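Local coordinates for protein vinylacetyl-CoA Delta-isomerase (PDB 6VJR) that probably dehydrates 4-hydroxybutyryl-CoA and isomerises vinylacetyl-CoA, binding FAD, iron and an iron-sulfur cluster, at residues Q231-D234 with T235-M238; E240-I243 with D244-N247. One frame throughout, in Å; residues are numbered along the deposited sequence.

Contact 1: residues Q231-D234 with T235-M238; sequences QSCD and TRSM. With NA (sodium ion), chain K; NA (sodium ion), chain L.
Cys233 and Arg236 meet through both backbone and side chain. Arg236 N donates to Cys233 O at 3.1 Å, and the extended arginine runs back beside the cysteine until SG of Cys233 stands 3.6 Å above one face of its guanidinium, displaced toward the rim. The guanidinium itself is held from outside: NH1 forms a salt bridge to Glu429, and NH2 reaches Gln231 O of a second subunit in a weak bond. One residue on, Asp234 O takes Ser237 N at 3.2 Å; Ser237 OG comes within 2.7 Å of the same Asp234 O in the modelled copy, a doubtful second bond because the serine has two conformers. The backbone is a type II beta turn, Gln231 to Asp234, running directly into a 3-10 turn through Met238, in the loop between strands 224-228 and 254-259. Asp234 is buried at this junction. With CG wedged between its backbone N and carbonyl carbon (chi1 45°), OD2 accepts Gln231 N at 3.1 Å from above the carboxylate plane and also pairs with Arg230, while OD1 makes a weak bond to Thr235 N at 2.8 Å. An alanine here is likely to cost Arg230 one of its carboxylate partners and leave Gln231 N without this acceptor. The other end of the turn is wetter. Met238 is exposed, Arg236 O binds one sodium ion at 2.3 Å, and Ser237 O binds a second at 2.4 Å, whose shell includes four waters.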
ATOM      1  N   GLN A 231      19.722  -1.133  23.023  1.00 14.51           N
ATOM      2  CA  GLN A 231      19.261  -0.649  21.741  1.00 14.71           C
ATOM      3  C   GLN A 231      20.075  -1.384  20.668  1.00 12.91           C
ATOM      4  O   GLN A 231      21.239  -1.750  20.929  1.00 13.71           O
ATOM      5  CB  GLN A 231      19.449   0.854  21.565  1.00 15.11           C
ATOM      6  CG  GLN A 231      18.669   1.678  22.571  1.00 16.70           C
ATOM      7  CD  GLN A 231      18.718   3.156  22.272  1.00 19.37           C
ATOM      8  OE1 GLN A 231      19.718   3.668  21.765  1.00 19.27           O
ATOM      9  NE2 GLN A 231      17.619   3.850  22.541  1.00 22.63           N
ATOM     10  N   SER A 232      19.477  -1.523  19.482  1.00 13.93           N
ATOM     11  CA  SER A 232      20.206  -1.976  18.307  1.00 13.53           C
ATOM     12  C   SER A 232      21.500  -1.166  18.134  1.00 11.71           C
ATOM     13  O   SER A 232      21.440   0.040  18.094  1.00 14.63           O
ATOM     14  CB  SER A 232      19.363  -1.924  17.073  1.00 14.10           C
ATOM     15  OG  SER A 232      20.147  -2.400  15.988  1.00 15.49           O
ATOM     16  N   CYS A 233      22.664  -1.827  18.089  1.00 12.45           N
ATOM     17  CA  CYS A 233      23.946  -1.158  17.873  1.00 13.19           C
ATOM     18  C   CYS A 233      24.370  -0.276  19.050  1.00 12.41           C
ATOM     19  O   CYS A 233      25.290   0.555  18.892  1.00 13.72           O
ATOM     20  CB  CYS A 233      23.995  -0.352  16.558  1.00 12.88           C
ATOM     21  SG  CYS A 233      23.748  -1.361  15.097  1.00 15.94           S
ATOM     22  N   ASP A 234      23.785  -0.502  20.239  1.00 12.42           N
ATOM     23  CA  ASP A 234      24.049   0.339  21.409  1.00 13.34           C
ATOM     24  C   ASP A 234      25.560   0.492  21.663  1.00 14.33           C
ATOM     25  O   ASP A 234      26.057   1.597  21.888  1.00 15.10           O
ATOM     26  CB  ASP A 234      23.328  -0.193  22.637  1.00 13.49           C
ATOM     27  CG  ASP A 234      23.380  -1.695  22.933  1.00 14.06           C
ATOM     28  OD1 ASP A 234      24.213  -2.430  22.315  1.00 14.93           O
ATOM     29  OD2 ASP A 234      22.529  -2.159  23.728  1.00 15.04           O
ATOM     30  N   THR A 235      26.279  -0.623  21.640  1.00 13.79           N
ATOM     31  CA  THR A 235      27.653  -0.643  22.095  1.00 14.91           C
ATOM     32  C   THR A 235      28.624   0.003  21.118  1.00 15.17           C
ATOM     33  O   THR A 235      29.774   0.232  21.500  1.00 16.22           O
ATOM     34  CB  THR A 235      28.103  -2.028  22.525  1.00 16.58           C
ATOM     35  OG1 THR A 235      27.979  -2.849  21.377  1.00 17.53           O
ATOM     36  CG2 THR A 235      27.327  -2.525  23.738  1.00 16.58           C
ATOM     37  N   ARG A 236      28.173   0.392  19.910  1.00 14.72           N
ATOM     38  CA  ARG A 236      29.070   1.138  19.056  1.00 14.84           C
ATOM     39  C   ARG A 236      29.493   2.435  19.735  1.00 14.37           C
ATOM     40  O   ARG A 236      30.586   2.973  19.461  1.00 16.74           O
ATOM     41  CB  ARG A 236      28.440   1.446  17.705  1.00 14.28           C
ATOM     42  CG  ARG A 236      28.266   0.170  16.895  1.00 14.32           C
ATOM     43  CD  ARG A 236      27.863   0.453  15.501  1.00 13.75           C
ATOM     44  NE  ARG A 236      27.545  -0.736  14.709  1.00 14.22           N
ATOM     45  CZ  ARG A 236      27.228  -0.731  13.434  1.00 14.08           C
ATOM     46  NH1 ARG A 236      27.256   0.382  12.762  1.00 14.88           N
ATOM     47  NH2 ARG A 236      26.878  -1.861  12.793  1.00 15.18           N
ATOM     48  N   SER A 237      28.588   2.979  20.541  0.64 15.42           N
ATOM     49  CA  SER A 237      28.852   4.197  21.283  0.64 16.77           C
ATOM     50  C   SER A 237      30.087   4.057  22.173  0.64 17.67           C
ATOM     51  O   SER A 237      30.750   5.049  22.432  0.64 18.69           O
ATOM     52  CB  SER A 237      27.655   4.588  22.125  0.64 18.25           C
ATOM     53  OG  SER A 237      27.404   3.617  23.136  0.64 19.12           O
ATOM     54  N   MET A 238      30.321   2.852  22.694  1.00 17.07           N
ATOM     55  CA  MET A 238      31.379   2.562  23.638  1.00 19.56           C
ATOM     56  C   MET A 238      32.697   2.214  22.947  1.00 20.36           C
ATOM     57  O   MET A 238      33.702   2.050  23.632  1.00 23.94           O
ATOM     58  CB  MET A 238      30.949   1.415  24.559  1.00 20.46           C
ATOM     59  CG  MET A 238      29.729   1.812  25.367  1.00 22.51           C
ATOM     60  SD  MET A 238      28.831   0.470  26.160  1.00 23.90           S
ATOM     61  CE  MET A 238      30.076  -0.181  27.280  1.00 30.04           C
TER
HETATM   62 NA    NA K 607      31.961   4.597  18.509  1.00 20.38          NA
HETATM   63 NA    NA L 608      31.476   7.302  22.043  1.00 36.68          NA
HETATM   64  O   HOH W   1      31.466   6.548  19.715  1.00 22.65           O
HETATM   65  O   HOH W   2      32.917   2.919  16.873  1.00 30.89           O
HETATM   66  O   HOH W   3      29.266   8.204  22.807  1.00 23.65           O
HETATM   67  O   HOH W   4      31.809   9.729  21.113  1.00 36.72           O
HETATM   68  O   HOH W   5      32.385   8.292  23.570  1.00 39.44           O

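Contact 2: residues E240-I243 with D244-N247. With NA (sodium ion), chain K.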
ATOM      1  N   GLU A 240      35.855   3.102  20.454  1.00 20.55           N
ATOM      2  CA  GLU A 240      36.590   4.253  19.979  1.00 22.78           C
ATOM      3  C   GLU A 240      36.217   4.450  18.518  1.00 21.33           C
ATOM      4  O   GLU A 240      35.945   3.498  17.764  1.00 25.65           O
ATOM      5  CB  GLU A 240      38.106   4.091  20.106  1.00 28.27           C
ATOM      6  CG  GLU A 240      38.534   3.894  21.550  1.00 34.86           C
ATOM      7  CD  GLU A 240      39.004   5.159  22.247  1.00 44.56           C
ATOM      8  OE1 GLU A 240      38.244   6.152  22.230  1.00 54.64           O
ATOM      9  OE2 GLU A 240      40.142   5.148  22.787  1.00 54.13           O
ATOM     10  N   GLY A 241      36.149   5.709  18.158  1.00 20.04           N
ATOM     11  CA  GLY A 241      35.784   6.130  16.825  1.00 19.63           C
ATOM     12  C   GLY A 241      34.305   6.489  16.796  1.00 18.75           C
ATOM     13  O   GLY A 241      33.489   5.863  17.476  1.00 21.07           O
ATOM     14  N   ASP A 242      33.959   7.465  15.959  1.00 17.35           N
ATOM     15  CA  ASP A 242      32.606   7.975  15.909  1.00 19.92           C
ATOM     16  C   ASP A 242      31.885   7.675  14.591  1.00 16.47           C
ATOM     17  O   ASP A 242      30.684   7.878  14.519  1.00 17.50           O
ATOM     18  CB  ASP A 242      32.625   9.471  16.176  1.00 22.64           C
ATOM     19  CG  ASP A 242      32.960   9.865  17.612  1.00 27.23           C
ATOM     20  OD1 ASP A 242      32.875   8.985  18.533  1.00 32.16           O
ATOM     21  OD2 ASP A 242      33.290  11.055  17.809  1.00 32.92           O
ATOM     22  N   ILE A 243      32.574   7.217  13.547  1.00 15.87           N
ATOM     23  CA  ILE A 243      31.923   7.012  12.267  1.00 15.73           C
ATOM     24  C   ILE A 243      30.858   5.917  12.341  1.00 15.02           C
ATOM     25  O   ILE A 243      29.756   6.134  11.865  1.00 14.05           O
ATOM     26  CB  ILE A 243      32.949   6.778  11.160  1.00 16.80           C
ATOM     27  CG1 ILE A 243      33.826   8.007  10.921  1.00 18.63           C
ATOM     28  CG2 ILE A 243      32.272   6.295   9.889  1.00 18.97           C
ATOM     29  CD1 ILE A 243      34.880   7.810   9.852  1.00 21.61           C
ATOM     30  N   ASP A 244      31.168   4.775  12.961  1.00 14.56           N
ATOM     31  CA  ASP A 244      30.254   3.640  12.905  1.00 14.92           C
ATOM     32  C   ASP A 244      28.970   3.893  13.697  1.00 14.64           C
ATOM     33  O   ASP A 244      27.958   3.257  13.461  1.00 15.95           O
ATOM     34  CB  ASP A 244      30.957   2.348  13.287  1.00 15.64           C
ATOM     35  CG  ASP A 244      32.076   1.945  12.343  1.00 17.04           C
ATOM     36  OD1 ASP A 244      32.100   2.513  11.236  1.00 20.31           O
ATOM     37  OD2 ASP A 244      32.920   1.087  12.731  1.00 16.53           O
ATOM     38  N   ASP A 245      28.971   4.872  14.604  1.00 13.89           N
ATOM     39  CA  ASP A 245      27.781   5.271  15.326  1.00 14.83           C
ATOM     40  C   ASP A 245      26.693   5.907  14.434  1.00 14.73           C
ATOM     41  O   ASP A 245      25.499   5.938  14.821  1.00 16.16           O
ATOM     42  CB  ASP A 245      28.074   6.331  16.393  1.00 16.12           C
ATOM     43  CG  ASP A 245      29.180   6.072  17.420  1.00 20.46           C
ATOM     44  OD1 ASP A 245      30.113   5.306  17.145  1.00 23.73           O
ATOM     45  OD2 ASP A 245      29.112   6.628  18.531  1.00 25.17           O
ATOM     46  N   GLY A 246      27.103   6.515  13.308  1.00 13.74           N
ATOM     47  CA  GLY A 246      26.204   7.175  12.366  1.00 14.55           C
ATOM     48  C   GLY A 246      25.851   8.580  12.808  1.00 14.36           C
ATOM     49  O   GLY A 246      26.185   9.555  12.130  1.00 16.59           O
ATOM     50  N   ASN A 247      25.129   8.671  13.925  1.00 13.94           N
ATOM     51  CA  ASN A 247      24.892   9.914  14.631  1.00 13.22           C
ATOM     52  C   ASN A 247      25.574   9.788  15.983  1.00 13.68           C
ATOM     53  O   ASN A 247      25.044   9.189  16.929  1.00 15.27           O
ATOM     54  CB  ASN A 247      23.394  10.100  14.785  1.00 14.32           C
ATOM     55  CG  ASN A 247      22.976  11.373  15.479  1.00 13.61           C
ATOM     56  OD1 ASN A 247      23.770  12.041  16.165  1.00 14.24           O
ATOM     57  ND2 ASN A 247      21.707  11.720  15.272  1.00 14.36           N
TER
HETATM   58 NA    NA K 607      31.961   4.597  18.509  1.00 20.38          NA
HETATM   59  O   HOH W   2      32.917   2.919  16.873  1.00 30.89           O
HETATM   60  O   HOH W   1      31.466   6.548  19.715  1.00 22.65           O
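Gly241 and Asp245 meet on a sodium ion, which Gly241 O binds at 2.2 Å. Gly241 O and Asp245 OD1 both face this ion, and the shared cation probably offsets the repulsion between them. Asp245 can be traced outward. Its CB rests 3.6 Å from Asp242 O, the carbonyl that also receives a weak bond from Asp245 N. CG lies beside the backbone N, opposite the carbonyl carbon (chi1 -52°), and this turns the carboxylate back toward 240-243. At the tip, Asp245 OD1 ligates the sodium at 2.4 Å. The other oxygen, Asp245 OD2, stays out of the metal shell and accepts a hydrogen bond from water 1 at 2.6 Å. That water, itself a sodium ligand, also donates to Asp242 OD1 at 3.1 Å. It therefore bridges two carboxylates whose oxygens, Asp242 OD1 and Asp245 OD2, are 4.4 Å apart; the sodium probably eases their mutual repulsion. Water 2, on the same ion, donates to Glu240 O. Behind the site the chain reverses in a type I beta turn from Ile243 to Gly246, closed by Gly246 N to Ile243 O at 3.0 Å. Asp244, inside this turn, sends its carboxylate elsewhere: to Glu394 N, to Arg426 and to Arg230 of a second subunit. At Gly241 a side chain would jam against the carbonyl O of Glu240. Carbonyls of Arg236 and Glu239 complete six oxygen ligands, making this a sodium site built within a single loop, from three backbone carbonyls, one monodentate carboxylate and two waters.

How the contacts relate
Leaving strand 224-228, the chain enters contact 1, where two successive turns are closed by short-range bonds; contact 2 follows in series and closes with a reversal of the chain at 243-246, and neither nests in the other. Between them Glu239 supplies a carbonyl to the sodium ion that both contacts touch, so the loop folds back on itself around this ion before running on to strand 254-259. Water 1 links that ion to the second sodium. A direct tie adds to this: Arg236 NH1 of 231-238 probably donates to Asp244 O of 240-247 at 3.0 Å. The pair thus joins the inter-strand loop to helix 418-432, through Glu429 and Arg426, and to a second subunit.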